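Local coordinates for protein macrophomate synthase intermolecular Diels-Alderase (Macrophoma commelinae, PDB 1IZC) that belongs to the HpcH/HpaI aldolase/citrate lyase family of TIM-barrel enzymes and carries magnesium and pyruvic acid in its pocket, at residues A[53-61]-A[83-92]; A[42-52]-A[65-76]. The protein carries 1 engineered substitution. One frame throughout, in Å; residues are numbered along the deposited sequence.

Interaction 1 (A[53-61]-A[83-92])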
loop_
_atom_site.group_PDB
_atom_site.type_symbol
_atom_site.label_atom_id
_atom_site.label_comp_id
_atom_site.label_asym_id
_atom_site.label_seq_id
_atom_site.Cartn_x
_atom_site.Cartn_y
_atom_site.Cartn_z
ATOM N N THR A 53 -3.370 9.386 4.865
ATOM C CA THR A 53 -4.429 9.417 5.866
ATOM C C THR A 53 -3.849 9.809 7.221
ATOM O O THR A 53 -4.566 10.340 8.062
ATOM C CB THR A 53 -5.157 8.070 5.984
ATOM O OG1 THR A 53 -4.221 7.055 6.349
ATOM C CG2 THR A 53 -5.808 7.706 4.653
ATOM N N PHE A 54 -2.555 9.565 7.440
ATOM C CA PHE A 54 -1.937 9.954 8.713
ATOM C C PHE A 54 -2.022 11.480 8.798
ATOM O O PHE A 54 -2.351 12.039 9.843
ATOM C CB PHE A 54 -0.473 9.477 8.773
ATOM C CG PHE A 54 0.175 9.665 10.112
ATOM C CD1 PHE A 54 0.614 10.916 10.521
ATOM C CD2 PHE A 54 0.327 8.577 10.982
ATOM C CE1 PHE A 54 1.200 11.090 11.790
ATOM C CE2 PHE A 54 0.899 8.733 12.232
ATOM C CZ PHE A 54 1.339 9.989 12.646
ATOM N N VAL A 55 -1.735 12.160 7.690
ATOM C CA VAL A 55 -1.842 13.617 7.668
ATOM C C VAL A 55 -3.295 14.038 7.922
ATOM O O VAL A 55 -3.550 14.984 8.663
ATOM C CB VAL A 55 -1.359 14.187 6.317
ATOM C CG1 VAL A 55 -1.670 15.694 6.226
ATOM C CG2 VAL A 55 0.152 13.982 6.198
ATOM N N THR A 56 -4.255 13.341 7.318
ATOM C CA THR A 56 -5.651 13.702 7.543
ATOM C C THR A 56 -5.948 13.646 9.037
ATOM O O THR A 56 -6.659 14.490 9.578
ATOM C CB THR A 56 -6.626 12.723 6.863
ATOM O OG1 THR A 56 -6.118 12.356 5.575
ATOM C CG2 THR A 56 -7.993 13.386 6.701
ATOM N N LYS A 57 -5.426 12.621 9.698
ATOM C CA LYS A 57 -5.653 12.482 11.134
ATOM C C LYS A 57 -5.051 13.643 11.933
ATOM O O LYS A 57 -5.649 14.117 12.902
ATOM C CB LYS A 57 -5.072 11.153 11.615
ATOM C CG LYS A 57 -5.846 9.942 11.096
ATOM C CD LYS A 57 -5.139 8.638 11.488
ATOM C CE LYS A 57 -5.952 7.421 11.064
ATOM N NZ LYS A 57 -5.225 6.153 11.419
ATOM N N VAL A 58 -3.859 14.085 11.545
ATOM C CA VAL A 58 -3.215 15.208 12.234
ATOM C C VAL A 58 -4.060 16.466 12.008
ATOM O O VAL A 58 -4.308 17.237 12.928
ATOM C CB VAL A 58 -1.794 15.445 11.695
ATOM C CG1 VAL A 58 -1.196 16.720 12.306
ATOM C CG2 VAL A 58 -0.911 14.234 12.028
ATOM N N LEU A 59 -4.513 16.666 10.773
ATOM C CA LEU A 59 -5.348 17.830 10.466
ATOM C C LEU A 59 -6.681 17.757 11.226
ATOM O O LEU A 59 -7.148 18.758 11.782
ATOM C CB LEU A 59 -5.631 17.895 8.961
ATOM C CG LEU A 59 -4.409 18.057 8.055
ATOM C CD1 LEU A 59 -4.874 18.083 6.596
ATOM C CD2 LEU A 59 -3.670 19.353 8.410
ATOM N N ALA A 60 -7.299 16.581 11.245
ATOM C CA ALA A 60 -8.583 16.432 11.926
ATOM C C ALA A 60 -8.476 16.726 13.425
ATOM O O ALA A 60 -9.406 17.269 14.022
ATOM C CB ALA A 60 -9.142 15.019 11.712
ATOM N N ALA A 61 -7.339 16.386 14.022
ATOM C CA ALA A 61 -7.157 16.613 15.458
ATOM C C ALA A 61 -7.101 18.098 15.831
ATOM O O ALA A 61 -7.274 18.441 17.005
ATOM C CB ALA A 61 -5.895 15.883 15.959
ATOM N N ASP A 83 -10.497 6.365 2.891
ATOM C CA ASP A 83 -9.975 6.355 4.252
ATOM C C ASP A 83 -9.710 7.752 4.791
ATOM O O ASP A 83 -9.876 7.989 5.990
ATOM C CB ASP A 83 -8.681 5.526 4.335
ATOM C CG ASP A 83 -8.929 4.020 4.190
ATOM O OD1 ASP A 83 -10.091 3.583 4.224
ATOM O OD2 ASP A 83 -7.943 3.266 4.062
ATOM N N ALA A 84 -9.307 8.679 3.921
ATOM C CA ALA A 84 -9.023 10.039 4.363
ATOM C C ALA A 84 -10.331 10.720 4.770
ATOM O O ALA A 84 -10.400 11.423 5.780
ATOM C CB ALA A 84 -8.337 10.838 3.229
ATOM N N ILE A 85 -11.383 10.489 3.997
ATOM C CA ILE A 85 -12.667 11.108 4.317
ATOM C C ILE A 85 -13.163 10.564 5.664
ATOM O O ILE A 85 -13.592 11.334 6.534
ATOM C CB ILE A 85 -13.687 10.855 3.194
ATOM C CG1 ILE A 85 -13.218 11.595 1.928
ATOM C CG2 ILE A 85 -15.083 11.371 3.616
ATOM C CD1 ILE A 85 -14.028 11.257 0.658
ATOM N N HIS A 86 -13.085 9.248 5.844
ATOM C CA HIS A 86 -13.484 8.634 7.113
ATOM C C HIS A 86 -12.627 9.215 8.240
ATOM O O HIS A 86 -13.138 9.583 9.287
ATOM C CB HIS A 86 -13.249 7.124 7.114
ATOM C CG HIS A 86 -14.348 6.327 6.485
ATOM N ND1 HIS A 86 -14.314 4.952 6.417
ATOM C CD2 HIS A 86 -15.516 6.708 5.913
ATOM C CE1 HIS A 86 -15.417 4.517 5.832
ATOM N NE2 HIS A 86 -16.163 5.564 5.517
ATOM N N ALA A 87 -11.316 9.272 8.036
ATOM C CA ALA A 87 -10.449 9.794 9.102
ATOM C C ALA A 87 -10.770 11.241 9.488
ATOM O O ALA A 87 -10.763 11.589 10.679
ATOM C CB ALA A 87 -8.980 9.672 8.697
ATOM N N ALA A 88 -11.041 12.091 8.502
ATOM C CA ALA A 88 -11.367 13.489 8.809
ATOM C C ALA A 88 -12.573 13.587 9.738
ATOM O O ALA A 88 -12.564 14.336 10.718
ATOM C CB ALA A 88 -11.652 14.270 7.520
ATOM N N GLN A 89 -13.626 12.845 9.426
ATOM C CA GLN A 89 -14.809 12.910 10.252
ATOM C C GLN A 89 -14.688 12.171 11.576
ATOM O O GLN A 89 -15.174 12.652 12.587
ATOM C CB GLN A 89 -16.034 12.413 9.467
ATOM C CG GLN A 89 -16.438 13.380 8.356
ATOM C CD GLN A 89 -17.934 13.360 8.047
ATOM O OE1 GLN A 89 -18.633 14.369 8.212
ATOM N NE2 GLN A 89 -18.426 12.221 7.586
ATOM N N HIS A 90 -14.016 11.024 11.592
ATOM C CA HIS A 90 -13.904 10.265 12.842
ATOM C C HIS A 90 -12.892 10.850 13.823
ATOM O O HIS A 90 -13.174 10.922 15.015
ATOM C CB HIS A 90 -13.554 8.793 12.543
ATOM C CG HIS A 90 -14.662 8.025 11.879
ATOM N ND1 HIS A 90 -15.520 7.197 12.576
ATOM C CD2 HIS A 90 -15.076 7.990 10.587
ATOM C CE1 HIS A 90 -16.413 6.690 11.742
ATOM N NE2 HIS A 90 -16.164 7.156 10.533
ATOM N N HIS A 91 -11.727 11.280 13.336
ATOM C CA HIS A 91 -10.713 11.843 14.224
ATOM C C HIS A 91 -11.012 13.267 14.725
ATOM O O HIS A 91 -10.309 13.791 15.601
ATOM C CB HIS A 91 -9.336 11.747 13.562
ATOM C CG HIS A 91 -8.742 10.370 13.625
ATOM N ND1 HIS A 91 -9.338 9.264 13.050
ATOM C CD2 HIS A 91 -7.623 9.915 14.238
ATOM C CE1 HIS A 91 -8.610 8.188 13.308
ATOM N NE2 HIS A 91 -7.566 8.557 14.029
ATOM N N SER A 92 -12.052 13.891 14.176
ATOM C CA SER A 92 -12.492 15.209 14.649
ATOM C C SER A 92 -13.814 14.966 15.397
ATOM O O SER A 92 -14.463 15.910 15.866
ATOM C CB SER A 92 -12.774 16.161 13.484
ATOM O OG SER A 92 -13.870 15.686 12.720
#

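Interaction 2 (A[42-52]-A[65-76])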
loop_
_atom_site.group_PDB
_atom_site.type_symbol
_atom_site.label_atom_id
_atom_site.label_comp_id
_atom_site.label_asym_id
_atom_site.label_seq_id
_atom_site.Cartn_x
_atom_site.Cartn_y
_atom_site.Cartn_z
ATOM N N THR A 42 -18.622 31.802 9.937
ATOM C CA THR A 42 -17.989 31.453 8.670
ATOM C C THR A 42 -17.098 30.240 8.945
ATOM O O THR A 42 -16.345 30.236 9.914
ATOM C CB THR A 42 -17.131 32.631 8.157
ATOM O OG1 THR A 42 -17.997 33.660 7.652
ATOM C CG2 THR A 42 -16.169 32.184 7.056
ATOM N N LEU A 43 -17.203 29.213 8.104
ATOM C CA LEU A 43 -16.416 27.992 8.291
ATOM C C LEU A 43 -14.944 28.196 7.989
ATOM O O LEU A 43 -14.581 28.641 6.900
ATOM C CB LEU A 43 -16.953 26.870 7.401
ATOM C CG LEU A 43 -18.313 26.291 7.788
ATOM C CD1 LEU A 43 -19.373 27.361 7.664
ATOM C CD2 LEU A 43 -18.650 25.108 6.879
ATOM N N MET A 44 -14.098 27.869 8.961
ATOM C CA MET A 44 -12.657 28.000 8.777
ATOM C C MET A 44 -12.103 26.576 8.655
ATOM O O MET A 44 -12.244 25.770 9.578
ATOM C CB MET A 44 -12.042 28.720 9.977
ATOM C CG MET A 44 -12.704 30.063 10.296
ATOM S SD MET A 44 -12.657 31.197 8.903
ATOM C CE MET A 44 -13.556 32.622 9.640
ATOM N N GLY A 45 -11.501 26.274 7.504
ATOM C CA GLY A 45 -10.984 24.936 7.288
ATOM C C GLY A 45 -9.559 24.873 6.777
ATOM O O GLY A 45 -8.840 25.875 6.751
ATOM N N VAL A 46 -9.165 23.681 6.344
ATOM C CA VAL A 46 -7.814 23.442 5.862
ATOM C C VAL A 46 -7.854 22.651 4.562
ATOM O O VAL A 46 -8.674 21.730 4.404
ATOM C CB VAL A 46 -6.986 22.682 6.955
ATOM C CG1 VAL A 46 -7.618 21.323 7.264
ATOM C CG2 VAL A 46 -5.534 22.519 6.513
ATOM N N ALA A 47 -6.990 23.037 3.623
ATOM C CA ALA A 47 -6.905 22.369 2.322
ATOM C C ALA A 47 -5.924 21.216 2.499
ATOM O O ALA A 47 -4.865 21.385 3.096
ATOM C CB ALA A 47 -6.419 23.344 1.261
ATOM N N HIS A 48 -6.293 20.055 1.969
ATOM C CA HIS A 48 -5.527 18.813 2.135
ATOM C C HIS A 48 -5.178 18.192 0.775
ATOM O O HIS A 48 -6.041 17.646 0.067
ATOM C CB HIS A 48 -6.406 17.908 3.028
ATOM C CG HIS A 48 -5.864 16.539 3.315
ATOM N ND1 HIS A 48 -4.518 16.268 3.461
ATOM C CD2 HIS A 48 -6.512 15.392 3.631
ATOM C CE1 HIS A 48 -4.364 15.017 3.860
ATOM N NE2 HIS A 48 -5.558 14.461 3.972
ATOM N N GLY A 49 -3.896 18.305 0.410
ATOM C CA GLY A 49 -3.407 17.785 -0.857
ATOM C C GLY A 49 -2.348 16.701 -0.695
ATOM O O GLY A 49 -1.924 16.103 -1.679
ATOM N N ILE A 50 -1.909 16.456 0.537
ATOM C CA ILE A 50 -0.913 15.407 0.796
ATOM C C ILE A 50 -1.685 14.096 0.895
ATOM O O ILE A 50 -2.521 13.935 1.787
ATOM C CB ILE A 50 -0.174 15.652 2.126
ATOM C CG1 ILE A 50 0.638 16.951 2.038
ATOM C CG2 ILE A 50 0.751 14.475 2.429
ATOM C CD1 ILE A 50 1.214 17.418 3.379
ATOM N N PRO A 51 -1.402 13.132 -0.006
ATOM C CA PRO A 51 -2.099 11.843 -0.011
ATOM C C PRO A 51 -1.650 10.901 1.088
ATOM O O PRO A 51 -0.973 9.900 0.838
ATOM C CB PRO A 51 -1.802 11.311 -1.410
ATOM C CG PRO A 51 -0.377 11.754 -1.611
ATOM C CD PRO A 51 -0.379 13.184 -1.073
ATOM N N SER A 52 -2.042 11.231 2.315
ATOM C CA SER A 52 -1.671 10.430 3.473
ATOM C C SER A 52 -2.785 10.525 4.505
ATOM O O SER A 52 -3.116 11.626 4.961
ATOM C CB SER A 52 -0.369 10.976 4.080
ATOM O OG SER A 52 -0.178 10.452 5.378
ATOM N N ASP A 65 -13.250 23.450 10.831
ATOM C CA ASP A 65 -14.672 23.345 10.528
ATOM C C ASP A 65 -14.866 22.428 9.321
ATOM O O ASP A 65 -15.942 21.882 9.117
ATOM C CB ASP A 65 -15.269 24.731 10.250
ATOM C CG ASP A 65 -15.253 25.630 11.478
ATOM O OD1 ASP A 65 -15.339 25.090 12.606
ATOM O OD2 ASP A 65 -15.170 26.869 11.314
ATOM N N PHE A 66 -13.821 22.284 8.510
ATOM C CA PHE A 66 -13.867 21.375 7.372
ATOM C C PHE A 66 -12.469 21.031 6.887
ATOM O O PHE A 66 -11.518 21.766 7.141
ATOM C CB PHE A 66 -14.671 21.969 6.189
ATOM C CG PHE A 66 -14.026 23.174 5.527
ATOM C CD1 PHE A 66 -13.024 23.021 4.568
ATOM C CD2 PHE A 66 -14.445 24.462 5.852
ATOM C CE1 PHE A 66 -12.453 24.133 3.937
ATOM C CE2 PHE A 66 -13.884 25.588 5.230
ATOM C CZ PHE A 66 -12.890 25.426 4.271
ATOM N N VAL A 67 -12.357 19.893 6.207
ATOM C CA VAL A 67 -11.099 19.485 5.587
ATOM C C VAL A 67 -11.504 19.441 4.120
ATOM O O VAL A 67 -12.477 18.778 3.760
ATOM C CB VAL A 67 -10.641 18.075 6.028
ATOM C CG1 VAL A 67 -9.382 17.677 5.237
ATOM C CG2 VAL A 67 -10.332 18.076 7.530
ATOM N N TRP A 68 -10.781 20.188 3.293
ATOM C CA TRP A 68 -11.040 20.293 1.864
ATOM C C TRP A 68 -10.026 19.386 1.171
ATOM O O TRP A 68 -8.846 19.716 1.096
ATOM C CB TRP A 68 -10.831 21.756 1.464
ATOM C CG TRP A 68 -11.283 22.165 0.116
ATOM C CD1 TRP A 68 -12.517 22.648 -0.226
ATOM C CD2 TRP A 68 -10.484 22.226 -1.069
ATOM N NE1 TRP A 68 -12.529 23.011 -1.554
ATOM C CE2 TRP A 68 -11.294 22.758 -2.094
ATOM C CE3 TRP A 68 -9.157 21.886 -1.361
ATOM C CZ2 TRP A 68 -10.819 22.958 -3.400
ATOM C CZ3 TRP A 68 -8.683 22.086 -2.663
ATOM C CH2 TRP A 68 -9.515 22.615 -3.661
ATOM N N ILE A 69 -10.489 18.246 0.667
ATOM C CA ILE A 69 -9.591 17.295 0.014
ATOM C C ILE A 69 -9.616 17.494 -1.494
ATOM O O ILE A 69 -10.678 17.468 -2.111
ATOM C CB ILE A 69 -9.995 15.851 0.359
ATOM C CG1 ILE A 69 -10.033 15.686 1.883
ATOM C CG2 ILE A 69 -9.021 14.855 -0.290
ATOM C CD1 ILE A 69 -10.485 14.304 2.350
ATOM N N ASP A 70 -8.440 17.691 -2.085
ATOM C CA ASP A 70 -8.348 17.914 -3.520
ATOM C C ASP A 70 -8.015 16.635 -4.276
ATOM O O ASP A 70 -6.883 16.145 -4.230
ATOM C CB ASP A 70 -7.296 18.990 -3.809
ATOM C CG ASP A 70 -7.191 19.321 -5.284
ATOM O OD1 ASP A 70 -8.077 18.913 -6.056
ATOM O OD2 ASP A 70 -6.225 20.012 -5.662
ATOM N N VAL A 71 -9.006 16.093 -4.974
ATOM C CA VAL A 71 -8.797 14.886 -5.741
ATOM C C VAL A 71 -8.527 15.255 -7.192
ATOM O O VAL A 71 -8.067 14.423 -7.966
ATOM C CB VAL A 71 -10.021 13.938 -5.637
ATOM C CG1 VAL A 71 -9.780 12.674 -6.421
ATOM C CG2 VAL A 71 -10.269 13.596 -4.192
ATOM N N GLU A 72 -8.808 16.499 -7.580
ATOM C CA GLU A 72 -8.513 16.855 -8.964
ATOM C C GLU A 72 -7.007 16.799 -9.158
ATOM O O GLU A 72 -6.523 16.256 -10.155
ATOM C CB GLU A 72 -8.997 18.258 -9.344
ATOM C CG GLU A 72 -8.605 18.595 -10.801
ATOM C CD GLU A 72 -8.942 20.021 -11.236
ATOM O OE1 GLU A 72 -9.020 20.925 -10.374
ATOM O OE2 GLU A 72 -9.102 20.229 -12.458
ATOM N N HIS A 73 -6.273 17.347 -8.192
ATOM C CA HIS A 73 -4.816 17.382 -8.284
ATOM C C HIS A 73 -4.064 16.671 -7.165
ATOM O O HIS A 73 -2.832 16.584 -7.212
ATOM C CB HIS A 73 -4.348 18.830 -8.379
ATOM C CG HIS A 73 -4.733 19.496 -9.664
ATOM N ND1 HIS A 73 -4.240 19.090 -10.883
ATOM C CD2 HIS A 73 -5.553 20.542 -9.916
ATOM C CE1 HIS A 73 -4.739 19.862 -11.834
ATOM N NE2 HIS A 73 -5.538 20.750 -11.274
ATOM N N GLY A 74 -4.786 16.198 -6.153
ATOM C CA GLY A 74 -4.158 15.466 -5.061
ATOM C C GLY A 74 -4.027 14.014 -5.484
ATOM O O GLY A 74 -4.954 13.425 -6.040
ATOM N N MET A 75 -2.876 13.416 -5.204
ATOM C CA MET A 75 -2.608 12.045 -5.613
ATOM C C MET A 75 -3.238 10.952 -4.744
ATOM O O MET A 75 -2.579 9.986 -4.374
ATOM C CB MET A 75 -1.092 11.839 -5.688
ATOM C CG MET A 75 -0.378 12.769 -6.656
ATOM S SD MET A 75 -0.911 12.495 -8.372
ATOM C CE MET A 75 -1.930 13.922 -8.619
ATOM N N PHE A 76 -4.520 11.091 -4.430
ATOM C CA PHE A 76 -5.193 10.089 -3.617
ATOM C C PHE A 76 -5.683 8.903 -4.449
ATOM O O PHE A 76 -6.361 9.100 -5.459
ATOM C CB PHE A 76 -6.438 10.676 -2.928
ATOM C CG PHE A 76 -6.148 11.764 -1.938
ATOM C CD1 PHE A 76 -5.986 13.084 -2.352
ATOM C CD2 PHE A 76 -6.047 11.463 -0.582
ATOM C CE1 PHE A 76 -5.723 14.098 -1.422
ATOM C CE2 PHE A 76 -5.786 12.458 0.355
ATOM C CZ PHE A 76 -5.621 13.781 -0.061
HETATM O O HOH W 1 -0.863 15.076 -4.125
#

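Interaction 1 (A[53-61]-A[83-92])
Helices 53-61 and 83-91 lie nearly parallel, their short axes 8.2 Å apart at closest approach and their N-to-C directions differing by 25° (signed crossing angle -25°), with Thr53 level with Ala84 and Lys57 with Ala87. Such closeness rests on small residues: Ala84, Ala87 and Ala88 on one side, Ala60 on the other. Thr56 fits among them, its methyl CG2 lying 3.2 Å from Ala84 O and also meeting the CB of Ala88, while its OG1 touches the CB of Ala84 and takes its polar partners from His48 and Ser52. The methyl of Ala60 sits 3.8 Å from His91 CB. At the outer margin the extended chain of Lys57 passes across the His91 ring; CG stands 3.7 Å from the ring centroid and only 13° off the normal, a CH-pi contact over the face. Beyond the ring, Lys57 NZ reaches Asp83 and His86 of the second subunit, and Asp83 receives that subunit's Lys57 in return. Ser92 OG bonds back to Ala88 O at 2.7 Å, four residues earlier. No hydrogen bond links the segments, so apolar packing joins them, as expected of neighbouring outer helices in a TIM barrel.

Interaction 2 (A[42-52]-A[65-76])
His48 N gives the shortest bond between the segments, 2.7 Å to Trp68 O, and His48 O accepts from Asp70 N. The parallel ladder continues with Val46, bonded to Phe66 O and Trp68 N. Just ahead of strand 66-70, Met44 N makes a nearly straight bond of 2.8 Å to Asp65 OD2, on its anti side, and Asp65 N returns one to Met44 O. Asp65 OD1 forms a salt bridge to Arg292 of the third subunit. Phe66 has its CG between the backbone N and carbonyl carbon (chi1 67°), which folds the ring back over its neighbour strand; Gly45 CA rests 3.5 Å from the ring centroid, over the face. On the helix-facing side, His48 lies alongside Ile69 and meets Val67 CG1 with its CB. Its ND1 is engaged by Asp276 and its NE2 by Thr56, which should fix the ring's rotation. Phe76 turns its edge to the face of His48, an edge-to-face pair with planes at 79°, and Pro51 CA packs over a face of Phe76. A water joins Gly49 O to Met75 N. Asp70 OD1 forms an Asx motif; OD2 takes a hydrogen bond from Trp152 of the fourth subunit and a salt bridge from Arg101 of the pyruvic acid pocket. These are the first two strands of a TIM barrel, the parallel pair of a beta-alpha-beta unit.

The two contacts are centred about 11 Å apart and illustrate how a TIM barrel is built in layers. Their segments alternate along the chain: strand 43-48, helix 53-61, strand 66-70 and then helix 78-91. Interaction 2 joins the strands in the barrel wall, and interaction 1 joins the helices that follow each strand on the outside. His48 and helix 53-61 bring the layers together, with Val55 and Leu59 packing on the imidazole ring, and Val55 also meeting Ile50. Both contacts also touch the third subunit, so this part of the barrel serves its wall, its helical coat and the six-chain assembly.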